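Local coordinates for putative glycosyltransferase (Mannosyltransferase) involved in glycosylating the PBCV-1 major capsid protein (Paramecium bursaria Chlorella virus 1, PDB 2P6W) that probably transfers, as the N-terminal domain of a longer glycosyltransferase, a sugar from a nucleotide-sugar donor to glycans of the viral major capsid protein, using a bound manganese ion, at residues 12-15 against 20-23; 24-29 against 42-47; 80-85 against 202-207. All coordinates share one frame; numbering follows the deposited sequence.

Interaction 1 of 3, residues 12-15 against 20-23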
loop_
_atom_site.group_PDB
_atom_site.type_symbol
_atom_site.label_atom_id
_atom_site.label_comp_id
_atom_site.label_asym_id
_atom_site.label_seq_id
_atom_site.Cartn_x
_atom_site.Cartn_y
_atom_site.Cartn_z
ATOM N N SER A 12 -2.608 -1.460 6.998
ATOM C CA SER A 12 -1.335 -0.773 7.133
ATOM C C SER A 12 -0.760 -1.169 8.468
ATOM O O SER A 12 -1.262 -2.110 9.118
ATOM C CB SER A 12 -1.535 0.746 7.067
ATOM O OG SER A 12 -0.292 1.446 6.965
ATOM N N GLY A 13 0.270 -0.452 8.898
ATOM C CA GLY A 13 0.843 -0.710 10.219
ATOM C C GLY A 13 2.028 0.179 10.435
ATOM O O GLY A 13 2.580 0.722 9.474
ATOM N N HIS A 14 2.412 0.340 11.702
ATOM C CA HIS A 14 3.616 1.091 12.055
ATOM C C HIS A 14 4.015 0.773 13.473
ATOM O O HIS A 14 3.163 0.564 14.329
ATOM C CB HIS A 14 3.427 2.600 11.935
ATOM C CG HIS A 14 4.725 3.344 11.872
ATOM N ND1 HIS A 14 5.395 3.572 10.688
ATOM C CD2 HIS A 14 5.508 3.859 12.854
ATOM C CE1 HIS A 14 6.519 4.221 10.939
ATOM N NE2 HIS A 14 6.616 4.397 12.247
ATOM N N PHE A 15 5.318 0.740 13.696
ATOM C CA PHE A 15 5.890 0.704 15.033
ATOM C C PHE A 15 7.116 1.627 15.031
ATOM O O PHE A 15 7.905 1.583 14.084
ATOM C CB PHE A 15 6.324 -0.718 15.384
ATOM C CG PHE A 15 6.881 -0.852 16.769
ATOM C CD1 PHE A 15 8.250 -0.695 16.994
ATOM C CD2 PHE A 15 6.049 -1.129 17.839
ATOM C CE1 PHE A 15 8.784 -0.809 18.285
ATOM C CE2 PHE A 15 6.576 -1.251 19.136
ATOM C CZ PHE A 15 7.943 -1.088 19.345
ATOM N N ILE A 20 4.902 10.388 15.105
ATOM C CA ILE A 20 3.715 11.226 14.960
ATOM C C ILE A 20 3.076 11.159 13.575
ATOM O O ILE A 20 1.863 10.978 13.473
ATOM C CB ILE A 20 3.991 12.678 15.412
ATOM C CG1 ILE A 20 4.309 12.696 16.906
ATOM C CG2 ILE A 20 2.802 13.606 15.111
ATOM C CD1 ILE A 20 3.263 11.983 17.802
ATOM N N TYR A 21 3.873 11.256 12.511
ATOM C CA TYR A 21 3.247 11.252 11.180
ATOM C C TYR A 21 2.421 9.994 10.946
ATOM O O TYR A 21 1.367 10.054 10.313
ATOM C CB TYR A 21 4.255 11.439 10.055
ATOM C CG TYR A 21 5.058 10.220 9.688
ATOM C CD1 TYR A 21 4.529 9.218 8.842
ATOM C CD2 TYR A 21 6.365 10.075 10.146
ATOM C CE1 TYR A 21 5.270 8.085 8.503
ATOM C CE2 TYR A 21 7.122 8.962 9.798
ATOM C CZ TYR A 21 6.576 7.973 8.972
ATOM O OH TYR A 21 7.357 6.883 8.632
ATOM N N ALA A 22 2.887 8.866 11.481
ATOM C CA ALA A 22 2.192 7.599 11.260
ATOM C C ALA A 22 0.925 7.508 12.101
ATOM O O ALA A 22 -0.038 6.867 11.695
ATOM C CB ALA A 22 3.124 6.431 11.542
ATOM N N ARG A 23 0.916 8.155 13.269
ATOM C CA ARG A 23 -0.336 8.273 14.030
ATOM C C ARG A 23 -1.350 9.015 13.170
ATOM O O ARG A 23 -2.514 8.620 13.092
ATOM C CB ARG A 23 -0.120 9.002 15.368
ATOM C CG ARG A 23 -1.327 8.909 16.305
ATOM C CD ARG A 23 -1.048 9.471 17.709
ATOM N NE ARG A 23 -0.426 10.799 17.725
ATOM C CZ ARG A 23 -1.054 11.940 17.441
ATOM N NH1 ARG A 23 -2.339 11.942 17.093
ATOM N NH2 ARG A 23 -0.390 13.088 17.496
#
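H14 lays one face of its imidazole ring on the methyl group of A22. The CB of A22 stands 3.7 Å from the centroid of the H14 ring and 18° off its normal, a CH-pi contact displaced toward the CG side, where A22 CB and H14 CG are 3.5 Å apart. The ring gets there because H14 turns its CG anti to the backbone N (chi1 -162°), which carries the imidazole off the end of strand 8-13 and across to the first turn of helix 20-36. Y21 meets the same imidazole differently. The two side chains cross at about a right angle, their ring planes are 71° apart and their centroids 5.7 Å apart, so the pair is oblique and not a stack. What touches is the phenol oxygen: Y21 OH lies 3.6 Å from H14 CE1. The phenol oxygen also has a weak hydrogen bond with R204.

The A22 methyl over a face and the hydrogen bond between H14 ND1 and S81 OG, the strongest polar contact of this side chain, together limit how the imidazole can turn. Y42 of the neighbouring strand touches H14 at CB, and the backbone N of Y21, bonded to D205, holds the start of the helix to helix 201-210.

Across this contact the chain leaves a strand of the central sheet, makes a short loop and enters a helix: the first corner of the beta-alpha-beta unit formed by strand 8-13, helix 20-36 and strand 39-43, as expected of the nucleotide-binding half of a GT-A glycosyltransferase. G13 and F15, flanking H14, belong to the site seen to bind UDP and UDP-glucose, empty of nucleotide in this chain.

Interaction 2 of 3, residues 24-29 against 42-47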
loop_
_atom_site.group_PDB
_atom_site.type_symbol
_atom_site.label_atom_id
_atom_site.label_comp_id
_atom_site.label_asym_id
_atom_site.label_seq_id
_atom_site.Cartn_x
_atom_site.Cartn_y
_atom_site.Cartn_z
ATOM N N LYS A 24 -0.900 10.086 12.523
ATOM C CA LYS A 24 -1.802 10.945 11.761
ATOM C C LYS A 24 -2.316 10.267 10.499
ATOM O O LYS A 24 -3.512 10.337 10.195
ATOM C CB LYS A 24 -1.135 12.283 11.448
ATOM C CG LYS A 24 -0.931 13.131 12.696
ATOM C CD LYS A 24 -0.308 14.445 12.334
ATOM C CE LYS A 24 -0.358 15.430 13.479
ATOM N NZ LYS A 24 0.010 16.746 12.925
ATOM N N THR A 25 -1.436 9.611 9.747
ATOM C CA THR A 25 -1.898 8.890 8.567
ATOM C C THR A 25 -2.867 7.773 8.965
ATOM O O THR A 25 -3.892 7.599 8.314
ATOM C CB THR A 25 -0.746 8.305 7.746
ATOM O OG1 THR A 25 -0.042 7.358 8.547
ATOM C CG2 THR A 25 0.209 9.408 7.296
ATOM N N LYS A 26 -2.544 7.030 10.027
ATOM C CA LYS A 26 -3.471 6.018 10.537
ATOM C C LYS A 26 -4.867 6.622 10.783
ATOM O O LYS A 26 -5.879 6.065 10.351
ATOM C CB LYS A 26 -2.946 5.416 11.836
ATOM C CG LYS A 26 -3.878 4.351 12.401
ATOM C CD LYS A 26 -3.626 4.114 13.874
ATOM C CE LYS A 26 -4.589 3.071 14.429
ATOM N NZ LYS A 26 -4.366 2.780 15.890
ATOM N N GLU A 27 -4.907 7.748 11.499
ATOM C CA GLU A 27 -6.180 8.422 11.793
ATOM C C GLU A 27 -6.978 8.736 10.541
ATOM O O GLU A 27 -8.192 8.502 10.490
ATOM C CB GLU A 27 -5.937 9.704 12.591
ATOM C CG GLU A 27 -5.642 9.400 14.060
ATOM C CD GLU A 27 -5.080 10.585 14.824
ATOM O OE1 GLU A 27 -5.009 11.698 14.250
ATOM O OE2 GLU A 27 -4.700 10.387 16.004
ATOM N N LEU A 28 -6.299 9.270 9.526
ATOM C CA LEU A 28 -6.973 9.651 8.277
ATOM C C LEU A 28 -7.470 8.427 7.494
ATOM O O LEU A 28 -8.571 8.428 6.945
ATOM C CB LEU A 28 -6.050 10.519 7.414
ATOM C CG LEU A 28 -5.656 11.857 8.036
ATOM C CD1 LEU A 28 -4.812 12.637 7.019
ATOM C CD2 LEU A 28 -6.906 12.629 8.416
ATOM N N VAL A 29 -6.673 7.370 7.465
ATOM C CA VAL A 29 -7.121 6.131 6.819
ATOM C C VAL A 29 -8.305 5.506 7.563
ATOM O O VAL A 29 -9.299 5.101 6.932
ATOM C CB VAL A 29 -5.964 5.146 6.589
ATOM C CG1 VAL A 29 -6.455 3.857 5.898
ATOM C CG2 VAL A 29 -4.884 5.792 5.729
ATOM N N TYR A 42 -4.934 -2.576 11.206
ATOM C CA TYR A 42 -3.673 -1.861 11.463
ATOM C C TYR A 42 -2.754 -2.654 12.377
ATOM O O TYR A 42 -3.143 -2.993 13.504
ATOM C CB TYR A 42 -3.981 -0.509 12.101
ATOM C CG TYR A 42 -2.842 0.463 12.068
ATOM C CD1 TYR A 42 -2.528 1.158 10.892
ATOM C CD2 TYR A 42 -2.071 0.712 13.209
ATOM C CE1 TYR A 42 -1.450 2.076 10.872
ATOM C CE2 TYR A 42 -1.027 1.620 13.194
ATOM C CZ TYR A 42 -0.719 2.301 12.029
ATOM O OH TYR A 42 0.318 3.216 12.010
ATOM N N GLU A 43 -1.546 -2.964 11.905
ATOM C CA GLU A 43 -0.603 -3.748 12.690
ATOM C C GLU A 43 0.250 -2.837 13.568
ATOM O O GLU A 43 1.035 -2.029 13.065
ATOM C CB GLU A 43 0.272 -4.590 11.772
ATOM C CG GLU A 43 1.202 -5.570 12.517
ATOM C CD GLU A 43 0.428 -6.721 13.175
ATOM O OE1 GLU A 43 -0.596 -7.164 12.598
ATOM O OE2 GLU A 43 0.849 -7.173 14.263
ATOM N N GLU A 44 0.089 -2.975 14.879
ATOM C CA GLU A 44 0.815 -2.128 15.829
ATOM C C GLU A 44 1.981 -2.861 16.491
ATOM O O GLU A 44 2.715 -2.260 17.278
ATOM C CB GLU A 44 -0.126 -1.615 16.923
ATOM C CG GLU A 44 -1.184 -0.623 16.480
ATOM C CD GLU A 44 -2.191 -0.332 17.589
ATOM O OE1 GLU A 44 -1.765 -0.121 18.750
ATOM O OE2 GLU A 44 -3.407 -0.308 17.305
ATOM N N SER A 45 2.141 -4.156 16.204
ATOM C CA SER A 45 3.200 -4.949 16.831
ATOM C C SER A 45 4.582 -4.559 16.333
ATOM O O SER A 45 4.736 -4.123 15.192
ATOM C CB SER A 45 2.984 -6.440 16.568
ATOM O OG SER A 45 3.143 -6.728 15.189
ATOM N N GLU A 46 5.574 -4.711 17.205
ATOM C CA GLU A 46 6.974 -4.577 16.823
ATOM C C GLU A 46 7.407 -5.802 16.014
ATOM O O GLU A 46 7.220 -6.934 16.463
ATOM C CB GLU A 46 7.849 -4.438 18.075
ATOM C CG GLU A 46 9.346 -4.345 17.779
ATOM C CD GLU A 46 10.173 -3.995 19.004
ATOM O OE1 GLU A 46 9.656 -4.079 20.138
ATOM O OE2 GLU A 46 11.360 -3.643 18.816
ATOM N N PRO A 47 7.990 -5.578 14.821
ATOM C CA PRO A 47 8.441 -6.689 13.982
ATOM C C PRO A 47 9.504 -7.507 14.699
ATOM O O PRO A 47 10.344 -6.940 15.409
ATOM C CB PRO A 47 9.044 -5.992 12.759
ATOM C CG PRO A 47 8.484 -4.596 12.781
ATOM C CD PRO A 47 8.254 -4.266 14.202
HETATM O O HOH W 1 0.286 4.770 9.966
#
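K26 drapes its aliphatic chain over one face of the Y42 ring. CG of K26 sits almost above the middle of that face, 3.6 Å from the centroid of the Y42 ring and 11° off the normal, a CH-pi contact. The other methylenes follow on: K26 CB is 3.8 Å from Y42 CZ near the phenol end, while K26 CE is 3.7 Å from Y42 CD2 at the opposite part of the ring. This diagonal run needs a stretched lysine, and K26 has one, with CG anti to the backbone N (chi1 -180°) and the rest of the chain extended. Its ammonium group therefore emerges past the ring and reaches the carboxylate of E44, where K26 NZ and E44 OE2 form a salt bridge at 3.5 Å. E44 also sets its CG at the edge of the Y42 ring, in the ring plane.

At the phenol end a water joins the two segments: it donates to T25 OG1 at 3.0 Å and is hydrogen-bonded to Y42 OH at 2.6 Å, lying in the plane of the Y42 ring. T25 OG1, which accepts from the water, is also within hydrogen-bonding distance of A22 O in its own helix and of S81 O in the turn after strand 75-79, and these two carbonyls can only share its single proton.

Strand 39-43 is an edge strand of the six-stranded sheet, beside strand 8-13, and helix 20-36 packs against these two strands, K26 and V29 resting also on F40, V29 on I10 as well, while helix 201-210 touches K24, T25 and L28.

Interaction 3 of 3, residues 80-85 against 202-207. With MN (manganese (II) ion), chain B.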
loop_
_atom_site.group_PDB
_atom_site.type_symbol
_atom_site.label_atom_id
_atom_site.label_comp_id
_atom_site.label_asym_id
_atom_site.label_seq_id
_atom_site.Cartn_x
_atom_site.Cartn_y
_atom_site.Cartn_z
ATOM N N ASP A 80 1.306 2.070 2.704
ATOM C CA ASP A 80 2.448 2.387 3.587
ATOM C C ASP A 80 1.969 3.344 4.670
ATOM O O ASP A 80 1.037 4.125 4.447
ATOM C CB ASP A 80 3.563 3.111 2.825
ATOM C CG ASP A 80 4.409 2.187 1.969
ATOM O OD1 ASP A 80 4.146 0.966 1.937
ATOM O OD2 ASP A 80 5.348 2.706 1.323
ATOM N N SER A 81 2.615 3.327 5.828
ATOM C CA SER A 81 2.268 4.295 6.870
ATOM C C SER A 81 2.645 5.734 6.498
ATOM O O SER A 81 2.263 6.683 7.202
ATOM C CB SER A 81 2.907 3.909 8.213
ATOM O OG SER A 81 4.314 3.761 8.064
ATOM N N ASP A 82 3.356 5.901 5.383
ATOM C CA ASP A 82 3.678 7.234 4.881
ATOM C C ASP A 82 2.710 7.649 3.738
ATOM O O ASP A 82 2.965 8.594 2.993
ATOM C CB ASP A 82 5.137 7.303 4.469
ATOM C CG ASP A 82 5.600 6.055 3.734
ATOM O OD1 ASP A 82 6.177 5.148 4.384
ATOM O OD2 ASP A 82 5.388 5.971 2.513
ATOM N N VAL A 83 1.579 6.951 3.644
ATOM C CA VAL A 83 0.526 7.315 2.689
ATOM C C VAL A 83 -0.678 7.843 3.477
ATOM O O VAL A 83 -1.011 7.306 4.531
ATOM C CB VAL A 83 0.097 6.091 1.824
ATOM C CG1 VAL A 83 -1.134 6.428 1.011
ATOM C CG2 VAL A 83 1.235 5.653 0.893
ATOM N N TYR A 84 -1.332 8.897 2.994
ATOM C CA TYR A 84 -2.554 9.326 3.676
ATOM C C TYR A 84 -3.678 9.602 2.692
ATOM O O TYR A 84 -3.474 9.607 1.486
ATOM C CB TYR A 84 -2.299 10.545 4.556
ATOM C CG TYR A 84 -1.888 11.785 3.797
ATOM C CD1 TYR A 84 -2.828 12.737 3.405
ATOM C CD2 TYR A 84 -0.545 12.024 3.505
ATOM C CE1 TYR A 84 -2.444 13.875 2.717
ATOM C CE2 TYR A 84 -0.141 13.170 2.818
ATOM C CZ TYR A 84 -1.103 14.096 2.422
ATOM O OH TYR A 84 -0.713 15.233 1.752
ATOM N N VAL A 85 -4.871 9.798 3.236
ATOM C CA VAL A 85 -6.021 10.120 2.425
ATOM C C VAL A 85 -6.102 11.638 2.313
ATOM O O VAL A 85 -6.155 12.345 3.325
ATOM C CB VAL A 85 -7.305 9.541 3.051
ATOM C CG1 VAL A 85 -8.520 10.030 2.301
ATOM C CG2 VAL A 85 -7.266 7.993 3.042
ATOM N N ALA A 202 10.999 13.372 10.322
ATOM C CA ALA A 202 10.745 14.757 10.722
ATOM C C ALA A 202 10.085 15.530 9.581
ATOM O O ALA A 202 9.222 16.380 9.811
ATOM C CB ALA A 202 12.048 15.446 11.160
ATOM N N GLU A 203 10.494 15.228 8.349
ATOM C CA GLU A 203 9.933 15.859 7.148
ATOM C C GLU A 203 8.474 15.462 6.990
ATOM O O GLU A 203 7.606 16.281 6.680
ATOM C CB GLU A 203 10.760 15.461 5.919
ATOM C CG GLU A 203 12.132 16.169 5.904
ATOM C CD GLU A 203 13.193 15.462 5.082
ATOM O OE1 GLU A 203 12.845 14.605 4.222
ATOM O OE2 GLU A 203 14.390 15.787 5.294
ATOM N N ARG A 204 8.200 14.181 7.219
ATOM C CA ARG A 204 6.827 13.676 7.233
ATOM C C ARG A 204 5.940 14.254 8.345
ATOM O O ARG A 204 4.755 14.535 8.109
ATOM C CB ARG A 204 6.873 12.151 7.324
ATOM C CG ARG A 204 7.407 11.530 6.047
ATOM C CD ARG A 204 7.680 10.045 6.191
ATOM N NE ARG A 204 8.006 9.420 4.910
ATOM C CZ ARG A 204 8.499 8.186 4.785
ATOM N NH1 ARG A 204 8.709 7.425 5.859
ATOM N NH2 ARG A 204 8.761 7.699 3.579
ATOM N N ASP A 205 6.490 14.395 9.556
ATOM C CA ASP A 205 5.770 15.046 10.651
ATOM C C ASP A 205 5.373 16.447 10.203
ATOM O O ASP A 205 4.237 16.868 10.388
ATOM C CB ASP A 205 6.647 15.181 11.897
ATOM C CG ASP A 205 6.876 13.867 12.633
ATOM O OD1 ASP A 205 6.318 12.817 12.248
ATOM O OD2 ASP A 205 7.644 13.901 13.636
ATOM N N GLU A 206 6.331 17.165 9.615
ATOM C CA GLU A 206 6.096 18.543 9.197
ATOM C C GLU A 206 5.041 18.613 8.085
ATOM O O GLU A 206 4.174 19.493 8.104
ATOM C CB GLU A 206 7.418 19.199 8.772
ATOM C CG GLU A 206 7.310 20.707 8.535
ATOM C CD GLU A 206 8.621 21.446 8.765
ATOM O OE1 GLU A 206 9.695 20.918 8.389
ATOM O OE2 GLU A 206 8.568 22.574 9.312
ATOM N N HIS A 207 5.093 17.676 7.138
ATOM C CA HIS A 207 4.081 17.613 6.077
ATOM C C HIS A 207 2.711 17.376 6.687
ATOM O O HIS A 207 1.749 18.078 6.363
ATOM C CB HIS A 207 4.386 16.498 5.075
ATOM C CG HIS A 207 3.529 16.534 3.850
ATOM N ND1 HIS A 207 2.333 15.855 3.756
ATOM C CD2 HIS A 207 3.705 17.156 2.659
ATOM C CE1 HIS A 207 1.808 16.057 2.557
ATOM N NE2 HIS A 207 2.614 16.856 1.881
HETATM MN MN MN B . 6.330 4.620 1.258
#
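D82 and R204 are brought together by two first torsions. In D82 the CG sits between the backbone N and the carbonyl carbon (chi1 41°). In R204 the CG is anti to the carbonyl carbon (chi1 -69°), and the chain runs extended from there to NE, delivering the guanidinium from helix 201-210 to the aspartate. The two flat groups lie nearly parallel, 15° apart, and stacked: D82 CB is 3.5 Å from R204 CZ, over the centre of one guanidinium face. The salt bridge is correspondingly long, D82 OD1 to R204 NH1 at 3.7 Å, and the oxygen stands well out of the guanidinium plane, so charge attraction and not a directed N-H joins them. The N-H groups of R204 serve other partners: NH2 is bonded to M196 O and to a citrate probably taken from the crystallisation liquor, while a weak hydrogen bond ties NE to T199 OG1.

The other carboxylate oxygen serves the metal. D82 OD2 and D80 OD2 each bind the manganese ion at 2.1 Å, and H195 is the third protein residue at the ion. A type I turn from D80 to V83, closed by V83 N to D80 O at 3.0 Å, sets the two aspartates so that both reach the metal; the far oxygen of D80 is engaged by R59 and W78. Further along, the rings of Y84 and H207 meet rim to rim.

D80 and D82 thus form the DxD motif of a GT-A enzyme. With one carboxylate oxygen on manganese and the other facing R204, D82 links a metal ligand to an arginine that binds UDP and UDP-glucose; metal and arginine together probably offset the negative charge of the diphosphate.

In the fold
From the N terminus, interaction 1 closes the short loop between strand 8-13 and helix 20-36, and interaction 2 then closes the longer return from mid-helix to strand 39-43 and the loop after it. They follow one another without nesting or crossing and together hold the helix of one beta-alpha-beta unit against its two strands. Interaction 3 opens only after both are complete and spans 116 residues, bringing the metal-binding turn after strand 75-79 against helix 201-210. S81 and D205 connect it to the other two. The three thus tie the central sheet, helix 20-36 and the last helix of this domain construct, 201-210, around the nucleotide-sugar site.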